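Dihydroxyacetone kinase (Citrobacter freundii, PDB 1UN8) catalyses the ATP-dependent phosphorylation of dihydroxyacetone to dihydroxyacetone phosphate, the second step of the oxidative route from glycerol. Local coordinates at residues I156-R168 with S313-W327. Residues are numbered along the deposited sequence; the frame is centred on the assembly and turned at random.
Sequences ILVHKIAGYFAER and SIEKALLTEVETSNW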
ATOM      1  N   ILE A 156      -4.018 -15.435  -8.304  1.00 41.04           N
ATOM      2  CA  ILE A 156      -5.115 -14.656  -8.844  1.00 41.77           C
ATOM      3  C   ILE A 156      -5.143 -14.672 -10.365  1.00 42.12           C
ATOM      4  O   ILE A 156      -6.195 -14.482 -10.969  1.00 42.55           O
ATOM      5  CB  ILE A 156      -5.100 -13.192  -8.343  1.00 41.05           C
ATOM      6  CG1 ILE A 156      -3.821 -12.498  -8.803  1.00 40.30           C
ATOM      7  CG2 ILE A 156      -5.293 -13.156  -6.824  1.00 39.41           C
ATOM      8  CD1 ILE A 156      -4.056 -11.053  -9.255  1.00 42.75           C
ATOM      9  N   LEU A 157      -3.997 -14.880 -11.002  1.00 42.46           N
ATOM     10  CA  LEU A 157      -4.010 -14.937 -12.452  1.00 42.27           C
ATOM     11  C   LEU A 157      -4.769 -16.201 -12.821  1.00 43.52           C
ATOM     12  O   LEU A 157      -5.386 -16.283 -13.886  1.00 44.58           O
ATOM     13  CB  LEU A 157      -2.597 -14.983 -13.019  1.00 41.69           C
ATOM     14  CG  LEU A 157      -1.760 -13.727 -12.783  1.00 42.78           C
ATOM     15  CD1 LEU A 157      -0.427 -13.900 -13.502  1.00 42.84           C
ATOM     16  CD2 LEU A 157      -2.496 -12.488 -13.278  1.00 37.48           C
ATOM     17  N   VAL A 158      -4.732 -17.187 -11.926  1.00 42.86           N
ATOM     18  CA  VAL A 158      -5.437 -18.434 -12.158  1.00 43.54           C
ATOM     19  C   VAL A 158      -6.933 -18.172 -11.987  1.00 45.39           C
ATOM     20  O   VAL A 158      -7.752 -18.690 -12.747  1.00 46.48           O
ATOM     21  CB  VAL A 158      -4.966 -19.537 -11.182  1.00 42.46           C
ATOM     22  CG1 VAL A 158      -5.821 -20.781 -11.340  1.00 41.45           C
ATOM     23  CG2 VAL A 158      -3.511 -19.884 -11.468  1.00 41.93           C
ATOM     24  N   HIS A 159      -7.291 -17.356 -10.999  1.00 46.16           N
ATOM     25  CA  HIS A 159      -8.700 -17.033 -10.783  1.00 46.44           C
ATOM     26  C   HIS A 159      -9.248 -16.394 -12.061  1.00 45.35           C
ATOM     27  O   HIS A 159     -10.336 -16.716 -12.515  1.00 44.23           O
ATOM     28  CB  HIS A 159      -8.880 -16.029  -9.632  1.00 46.37           C
ATOM     29  CG  HIS A 159      -8.639 -16.597  -8.268  1.00 46.53           C
ATOM     30  ND1 HIS A 159      -8.517 -17.950  -8.033  1.00 47.18           N
ATOM     31  CD2 HIS A 159      -8.574 -15.997  -7.055  1.00 45.82           C
ATOM     32  CE1 HIS A 159      -8.390 -18.159  -6.732  1.00 46.85           C
ATOM     33  NE2 HIS A 159      -8.425 -16.990  -6.118  1.00 45.63           N
ATOM     34  N   LYS A 160      -8.465 -15.486 -12.630  1.00 45.91           N
ATOM     35  CA  LYS A 160      -8.849 -14.755 -13.830  1.00 47.60           C
ATOM     36  C   LYS A 160      -9.232 -15.668 -14.988  1.00 49.08           C
ATOM     37  O   LYS A 160     -10.266 -15.482 -15.630  1.00 49.34           O
ATOM     38  CB  LYS A 160      -7.703 -13.839 -14.269  1.00 46.98           C
ATOM     39  CG  LYS A 160      -8.117 -12.731 -15.230  1.00 46.29           C
ATOM     40  CD  LYS A 160      -9.223 -11.870 -14.615  1.00 45.09           C
ATOM     41  CE  LYS A 160      -9.603 -10.715 -15.530  1.00 44.57           C
ATOM     42  NZ  LYS A 160     -10.175 -11.175 -16.828  1.00 44.03           N
ATOM     43  N   ILE A 161      -8.378 -16.644 -15.269  1.00 50.53           N
ATOM     44  CA  ILE A 161      -8.627 -17.583 -16.350  1.00 51.17           C
ATOM     45  C   ILE A 161      -9.814 -18.489 -16.029  1.00 51.22           C
ATOM     46  O   ILE A 161     -10.695 -18.693 -16.870  1.00 50.66           O
ATOM     47  CB  ILE A 161      -7.358 -18.421 -16.627  1.00 51.45           C
ATOM     48  CG1 ILE A 161      -6.432 -17.631 -17.556  1.00 52.23           C
ATOM     49  CG2 ILE A 161      -7.729 -19.780 -17.184  1.00 49.19           C
ATOM     50  CD1 ILE A 161      -6.720 -17.862 -19.025  1.00 57.85           C
ATOM     51  N   ALA A 162      -9.840 -19.029 -14.817  1.00 50.19           N
ATOM     52  CA  ALA A 162     -10.936 -19.887 -14.420  1.00 51.59           C
ATOM     53  C   ALA A 162     -12.254 -19.122 -14.550  1.00 53.07           C
ATOM     54  O   ALA A 162     -13.246 -19.643 -15.069  1.00 52.98           O
ATOM     55  CB  ALA A 162     -10.738 -20.344 -12.984  1.00 51.50           C
ATOM     56  N   GLY A 163     -12.251 -17.880 -14.077  1.00 53.37           N
ATOM     57  CA  GLY A 163     -13.445 -17.062 -14.124  1.00 55.28           C
ATOM     58  C   GLY A 163     -13.954 -16.821 -15.530  1.00 55.78           C
ATOM     59  O   GLY A 163     -15.161 -16.849 -15.776  1.00 56.75           O
ATOM     60  N   TYR A 164     -13.035 -16.576 -16.453  1.00 55.81           N
ATOM     61  CA  TYR A 164     -13.392 -16.328 -17.840  1.00 56.45           C
ATOM     62  C   TYR A 164     -14.295 -17.442 -18.363  1.00 56.50           C
ATOM     63  O   TYR A 164     -15.415 -17.191 -18.806  1.00 56.94           O
ATOM     64  CB  TYR A 164     -12.136 -16.261 -18.702  1.00 57.49           C
ATOM     65  CG  TYR A 164     -12.423 -16.050 -20.166  1.00 59.95           C
ATOM     66  CD1 TYR A 164     -12.647 -14.770 -20.671  1.00 60.82           C
ATOM     67  CD2 TYR A 164     -12.514 -17.133 -21.044  1.00 59.89           C
ATOM     68  CE1 TYR A 164     -12.959 -14.572 -22.021  1.00 61.73           C
ATOM     69  CE2 TYR A 164     -12.828 -16.947 -22.393  1.00 61.04           C
ATOM     70  CZ  TYR A 164     -13.049 -15.664 -22.876  1.00 62.11           C
ATOM     71  OH  TYR A 164     -13.374 -15.470 -24.206  1.00 62.83           O
ATOM     72  N   PHE A 165     -13.805 -18.672 -18.299  1.00 54.86           N
ATOM     73  CA  PHE A 165     -14.553 -19.818 -18.778  1.00 55.22           C
ATOM     74  C   PHE A 165     -15.819 -20.118 -17.983  1.00 55.87           C
ATOM     75  O   PHE A 165     -16.859 -20.404 -18.569  1.00 56.26           O
ATOM     76  CB  PHE A 165     -13.635 -21.042 -18.825  1.00 55.10           C
ATOM     77  CG  PHE A 165     -12.544 -20.930 -19.858  1.00 55.23           C
ATOM     78  CD1 PHE A 165     -12.825 -21.118 -21.210  1.00 55.47           C
ATOM     79  CD2 PHE A 165     -11.251 -20.571 -19.492  1.00 55.03           C
ATOM     80  CE1 PHE A 165     -11.831 -20.945 -22.185  1.00 55.57           C
ATOM     81  CE2 PHE A 165     -10.250 -20.392 -20.457  1.00 54.73           C
ATOM     82  CZ  PHE A 165     -10.543 -20.580 -21.807  1.00 55.51           C
ATOM     83  N   ALA A 166     -15.746 -20.040 -16.658  1.00 56.60           N
ATOM     84  CA  ALA A 166     -16.915 -20.318 -15.829  1.00 57.44           C
ATOM     85  C   ALA A 166     -18.094 -19.391 -16.129  1.00 58.65           C
ATOM     86  O   ALA A 166     -19.236 -19.849 -16.207  1.00 59.48           O
ATOM     87  CB  ALA A 166     -16.549 -20.233 -14.353  1.00 56.38           C
ATOM     88  N   GLU A 167     -17.822 -18.096 -16.290  1.00 59.21           N
ATOM     89  CA  GLU A 167     -18.880 -17.126 -16.575  1.00 60.59           C
ATOM     90  C   GLU A 167     -19.540 -17.386 -17.915  1.00 60.02           C
ATOM     91  O   GLU A 167     -20.734 -17.154 -18.083  1.00 60.87           O
ATOM     92  CB  GLU A 167     -18.328 -15.693 -16.561  1.00 61.14           C
ATOM     93  CG  GLU A 167     -18.143 -15.123 -15.166  1.00 63.55           C
ATOM     94  CD  GLU A 167     -19.454 -14.714 -14.516  1.00 64.03           C
ATOM     95  OE1 GLU A 167     -19.494 -14.599 -13.267  1.00 62.85           O
ATOM     96  OE2 GLU A 167     -20.437 -14.492 -15.260  1.00 64.82           O
ATOM     97  N   ARG A 168     -18.748 -17.880 -18.859  1.00 58.96           N
ATOM     98  CA  ARG A 168     -19.226 -18.163 -20.198  1.00 59.05           C
ATOM     99  C   ARG A 168     -19.830 -19.553 -20.356  1.00 59.44           C
ATOM    100  O   ARG A 168     -19.829 -20.122 -21.441  1.00 60.16           O
ATOM    101  CB  ARG A 168     -18.089 -17.933 -21.190  1.00 58.03           C
ATOM    102  CG  ARG A 168     -17.682 -16.476 -21.204  1.00 57.65           C
ATOM    103  CD  ARG A 168     -16.460 -16.166 -22.042  1.00 57.37           C
ATOM    104  NE  ARG A 168     -16.268 -14.719 -22.113  1.00 58.22           N
ATOM    105  CZ  ARG A 168     -16.021 -13.938 -21.061  1.00 59.06           C
ATOM    106  NH1 ARG A 168     -15.921 -14.462 -19.841  1.00 58.03           N
ATOM    107  NH2 ARG A 168     -15.901 -12.625 -21.226  1.00 59.61           N
ATOM    108  N   SER A 313      -5.579 -19.324 -25.027  1.00 69.47           N
ATOM    109  CA  SER A 313      -6.618 -18.499 -24.439  1.00 69.04           C
ATOM    110  C   SER A 313      -6.191 -17.608 -23.273  1.00 68.51           C
ATOM    111  O   SER A 313      -6.950 -16.734 -22.856  1.00 69.54           O
ATOM    112  CB  SER A 313      -7.764 -19.404 -23.983  1.00 69.46           C
ATOM    113  OG  SER A 313      -8.300 -20.136 -25.069  1.00 70.52           O
ATOM    114  N   ILE A 314      -4.993 -17.821 -22.740  1.00 66.77           N
ATOM    115  CA  ILE A 314      -4.534 -17.034 -21.601  1.00 63.68           C
ATOM    116  C   ILE A 314      -4.738 -15.529 -21.785  1.00 61.62           C
ATOM    117  O   ILE A 314      -5.484 -14.907 -21.032  1.00 60.00           O
ATOM    118  CB  ILE A 314      -3.022 -17.315 -21.274  1.00 64.22           C
ATOM    119  CG1 ILE A 314      -2.853 -18.731 -20.713  1.00 62.98           C
ATOM    120  CG2 ILE A 314      -2.498 -16.300 -20.267  1.00 61.01           C
ATOM    121  CD1 ILE A 314      -3.583 -18.967 -19.418  1.00 65.28           C
ATOM    122  N   GLU A 315      -4.082 -14.951 -22.787  1.00 60.18           N
ATOM    123  CA  GLU A 315      -4.180 -13.512 -23.017  1.00 59.27           C
ATOM    124  C   GLU A 315      -5.607 -13.003 -23.186  1.00 58.18           C
ATOM    125  O   GLU A 315      -5.967 -11.957 -22.649  1.00 57.13           O
ATOM    126  CB  GLU A 315      -3.346 -13.113 -24.233  1.00 58.40           C
ATOM    127  CG  GLU A 315      -3.189 -11.615 -24.372  1.00 58.89           C
ATOM    128  CD  GLU A 315      -2.456 -11.222 -25.632  1.00 59.58           C
ATOM    129  OE1 GLU A 315      -1.999 -10.064 -25.738  1.00 59.75           O
ATOM    130  OE2 GLU A 315      -2.348 -12.075 -26.528  1.00 60.52           O
ATOM    131  N   LYS A 316      -6.414 -13.737 -23.940  1.00 58.37           N
ATOM    132  CA  LYS A 316      -7.802 -13.352 -24.165  1.00 58.34           C
ATOM    133  C   LYS A 316      -8.501 -13.233 -22.820  1.00 56.50           C
ATOM    134  O   LYS A 316      -9.177 -12.245 -22.543  1.00 55.39           O
ATOM    135  CB  LYS A 316      -8.506 -14.406 -25.028  1.00 61.22           C
ATOM    136  CG  LYS A 316      -9.978 -14.128 -25.301  1.00 63.64           C
ATOM    137  CD  LYS A 316     -10.663 -15.325 -25.967  1.00 66.61           C
ATOM    138  CE  LYS A 316     -10.047 -15.650 -27.329  1.00 69.21           C
ATOM    139  NZ  LYS A 316     -10.767 -16.736 -28.064  1.00 69.28           N
ATOM    140  N   ALA A 317      -8.311 -14.246 -21.980  1.00 54.94           N
ATOM    141  CA  ALA A 317      -8.923 -14.294 -20.658  1.00 55.40           C
ATOM    142  C   ALA A 317      -8.409 -13.235 -19.675  1.00 55.49           C
ATOM    143  O   ALA A 317      -9.159 -12.757 -18.820  1.00 55.15           O
ATOM    144  CB  ALA A 317      -8.745 -15.685 -20.065  1.00 53.54           C
ATOM    145  N   LEU A 318      -7.136 -12.877 -19.781  1.00 55.24           N
ATOM    146  CA  LEU A 318      -6.586 -11.873 -18.890  1.00 55.31           C
ATOM    147  C   LEU A 318      -7.196 -10.510 -19.158  1.00 55.19           C
ATOM    148  O   LEU A 318      -7.572  -9.794 -18.234  1.00 55.50           O
ATOM    149  CB  LEU A 318      -5.073 -11.764 -19.054  1.00 55.88           C
ATOM    150  CG  LEU A 318      -4.175 -12.822 -18.420  1.00 57.32           C
ATOM    151  CD1 LEU A 318      -2.718 -12.378 -18.563  1.00 56.66           C
ATOM    152  CD2 LEU A 318      -4.536 -13.000 -16.950  1.00 55.91           C
ATOM    153  N   LEU A 319      -7.307 -10.168 -20.433  1.00 55.19           N
ATOM    154  CA  LEU A 319      -7.824  -8.872 -20.841  1.00 55.53           C
ATOM    155  C   LEU A 319      -9.320  -8.629 -20.743  1.00 54.76           C
ATOM    156  O   LEU A 319      -9.771  -7.514 -20.959  1.00 55.20           O
ATOM    157  CB  LEU A 319      -7.357  -8.591 -22.258  1.00 56.91           C
ATOM    158  CG  LEU A 319      -5.835  -8.701 -22.394  1.00 59.17           C
ATOM    159  CD1 LEU A 319      -5.469  -8.695 -23.851  1.00 59.47           C
ATOM    160  CD2 LEU A 319      -5.149  -7.555 -21.661  1.00 58.92           C
ATOM    161  N   THR A 320     -10.092  -9.650 -20.409  1.00 55.20           N
ATOM    162  CA  THR A 320     -11.533  -9.468 -20.308  1.00 57.09           C
ATOM    163  C   THR A 320     -11.890  -8.693 -19.063  1.00 56.68           C
ATOM    164  O   THR A 320     -11.319  -8.921 -18.004  1.00 58.85           O
ATOM    165  CB  THR A 320     -12.266 -10.810 -20.273  1.00 58.49           C
ATOM    166  OG1 THR A 320     -11.843 -11.558 -19.126  1.00 59.58           O
ATOM    167  CG2 THR A 320     -11.963 -11.616 -21.525  1.00 59.01           C
ATOM    168  N   GLU A 321     -12.833  -7.768 -19.182  1.00 56.72           N
ATOM    169  CA  GLU A 321     -13.241  -6.995 -18.020  1.00 56.42           C
ATOM    170  C   GLU A 321     -13.996  -7.910 -17.072  1.00 54.06           C
ATOM    171  O   GLU A 321     -14.677  -8.840 -17.506  1.00 53.20           O
ATOM    172  CB  GLU A 321     -14.158  -5.840 -18.426  1.00 59.15           C
ATOM    173  CG  GLU A 321     -13.580  -4.904 -19.470  1.00 65.02           C
ATOM    174  CD  GLU A 321     -14.518  -3.743 -19.791  1.00 69.01           C
ATOM    175  OE1 GLU A 321     -15.705  -3.992 -20.112  1.00 70.88           O
ATOM    176  OE2 GLU A 321     -14.065  -2.578 -19.726  1.00 70.55           O
ATOM    177  N   VAL A 322     -13.861  -7.653 -15.776  1.00 52.48           N
ATOM    178  CA  VAL A 322     -14.576  -8.429 -14.763  1.00 51.04           C
ATOM    179  C   VAL A 322     -15.177  -7.414 -13.800  1.00 50.26           C
ATOM    180  O   VAL A 322     -14.979  -6.212 -13.979  1.00 50.03           O
ATOM    181  CB  VAL A 322     -13.625  -9.391 -14.006  1.00 50.45           C
ATOM    182  CG1 VAL A 322     -13.002 -10.374 -14.987  1.00 48.26           C
ATOM    183  CG2 VAL A 322     -12.533  -8.600 -13.282  1.00 49.54           C
ATOM    184  N   GLU A 323     -15.914  -7.876 -12.798  1.00 50.35           N
ATOM    185  CA  GLU A 323     -16.504  -6.954 -11.834  1.00 50.52           C
ATOM    186  C   GLU A 323     -16.093  -7.317 -10.419  1.00 50.17           C
ATOM    187  O   GLU A 323     -16.824  -8.008  -9.707  1.00 50.63           O
ATOM    188  CB  GLU A 323     -18.023  -6.977 -11.923  1.00 51.74           C
ATOM    189  CG  GLU A 323     -18.544  -6.849 -13.324  1.00 54.80           C
ATOM    190  CD  GLU A 323     -20.036  -6.662 -13.357  1.00 56.57           C
ATOM    191  OE1 GLU A 323     -20.725  -7.199 -12.450  1.00 57.44           O
ATOM    192  OE2 GLU A 323     -20.512  -5.984 -14.296  1.00 56.46           O
ATOM    193  N   THR A 324     -14.923  -6.842 -10.010  1.00 49.40           N
ATOM    194  CA  THR A 324     -14.424  -7.118  -8.670  1.00 48.83           C
ATOM    195  C   THR A 324     -13.890  -5.851  -8.013  1.00 46.74           C
ATOM    196  O   THR A 324     -13.653  -4.842  -8.677  1.00 44.93           O
ATOM    197  CB  THR A 324     -13.297  -8.167  -8.707  1.00 50.45           C
ATOM    198  OG1 THR A 324     -12.220  -7.680  -9.522  1.00 50.67           O
ATOM    199  CG2 THR A 324     -13.812  -9.485  -9.282  1.00 49.06           C
ATOM    200  N   SER A 325     -13.690  -5.910  -6.705  1.00 45.75           N
ATOM    201  CA  SER A 325     -13.194  -4.745  -5.992  1.00 45.65           C
ATOM    202  C   SER A 325     -11.765  -4.384  -6.330  1.00 45.18           C
ATOM    203  O   SER A 325     -11.383  -3.218  -6.231  1.00 44.56           O
ATOM    204  CB  SER A 325     -13.271  -4.965  -4.485  1.00 45.67           C
ATOM    205  OG  SER A 325     -14.603  -5.204  -4.062  1.00 51.31           O
ATOM    206  N   ASN A 326     -10.947  -5.370  -6.723  1.00 46.13           N
ATOM    207  CA  ASN A 326      -9.532  -5.051  -6.917  1.00 45.68           C
ATOM    208  C   ASN A 326      -8.791  -5.550  -8.163  1.00 46.64           C
ATOM    209  O   ASN A 326      -7.581  -5.366  -8.252  1.00 46.51           O
ATOM    210  CB  ASN A 326      -8.770  -5.515  -5.672  1.00 43.26           C
ATOM    211  CG  ASN A 326      -9.256  -4.847  -4.415  1.00 42.13           C
ATOM    212  OD1 ASN A 326      -8.802  -3.772  -4.043  1.00 42.71           O
ATOM    213  ND2 ASN A 326     -10.183  -5.505  -3.732  1.00 42.31           N
ATOM    214  N   TRP A 327      -9.463  -6.178  -9.123  1.00 46.23           N
ATOM    215  CA  TRP A 327      -8.726  -6.614 -10.301  1.00 45.44           C
ATOM    216  C   TRP A 327      -8.222  -5.366 -10.999  1.00 45.78           C
ATOM    217  O   TRP A 327      -8.985  -4.429 -11.240  1.00 46.47           O
ATOM    218  CB  TRP A 327      -9.592  -7.516 -11.211  1.00 46.06           C
ATOM    219  CG  TRP A 327      -8.898  -7.792 -12.496  1.00 46.51           C
ATOM    220  CD1 TRP A 327      -9.092  -7.168 -13.697  1.00 46.15           C
ATOM    221  CD2 TRP A 327      -7.830  -8.722 -12.694  1.00 47.50           C
ATOM    222  NE1 TRP A 327      -8.204  -7.647 -14.629  1.00 47.10           N
ATOM    223  CE2 TRP A 327      -7.417  -8.602 -14.043  1.00 48.35           C
ATOM    224  CE3 TRP A 327      -7.175  -9.644 -11.865  1.00 46.61           C
ATOM    225  CZ2 TRP A 327      -6.377  -9.371 -14.582  1.00 48.11           C
ATOM    226  CZ3 TRP A 327      -6.145 -10.407 -12.399  1.00 47.52           C
ATOM    227  CH2 TRP A 327      -5.755 -10.266 -13.747  1.00 47.79           C
TER
HETATM  228  O   HOH W   1     -14.020 -12.842 -18.174  1.00 48.22           O
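K160 reaches from helix 156-167 into the C-terminal end of helix 314-319 and the loop after it, in the DhaK (Dak1) domain. The two helices cross at 90°, with axes 8.5 Å apart, and the CA atoms of I161 and A317 come closest there. CB of K160 starts beside CH2 of W327, and CG continues past CH2 at 3.7 Å. The bend at chi2 (57°) lays the chain over the indole: CD lies over the middle of the six-membered ring, and CE makes a CH-pi contact 3.6 Å from the centroid of the five-membered ring. V322 CG1 also touches CE. The bend at chi4 (63°) swings NZ toward the helix end, where it donates to A317 O at 2.7 Å, almost in line with the C=O bond, and to T320 O at 2.8 Å; a longer bond to L318 O is weak. These three main-chain carbonyls, two in the last turn of the helix and one in the loop after it, would probably stabilise the charge of the buried ammonium. I156 CD1 and L157 CD2, about one turn before K160, pack against W327, with L157 at the ring edge. The side chains of the substrate-binding K109 and H61 lie near that of I156. Near the C-terminal end of helix 156-167, Y164 CG packs 3.7 Å from A317 CB, and a water links R168 NH1 to T320 OG1, which itself donates to A317 O at 3.0 Å, giving that carbonyl a second donor besides K160 NZ.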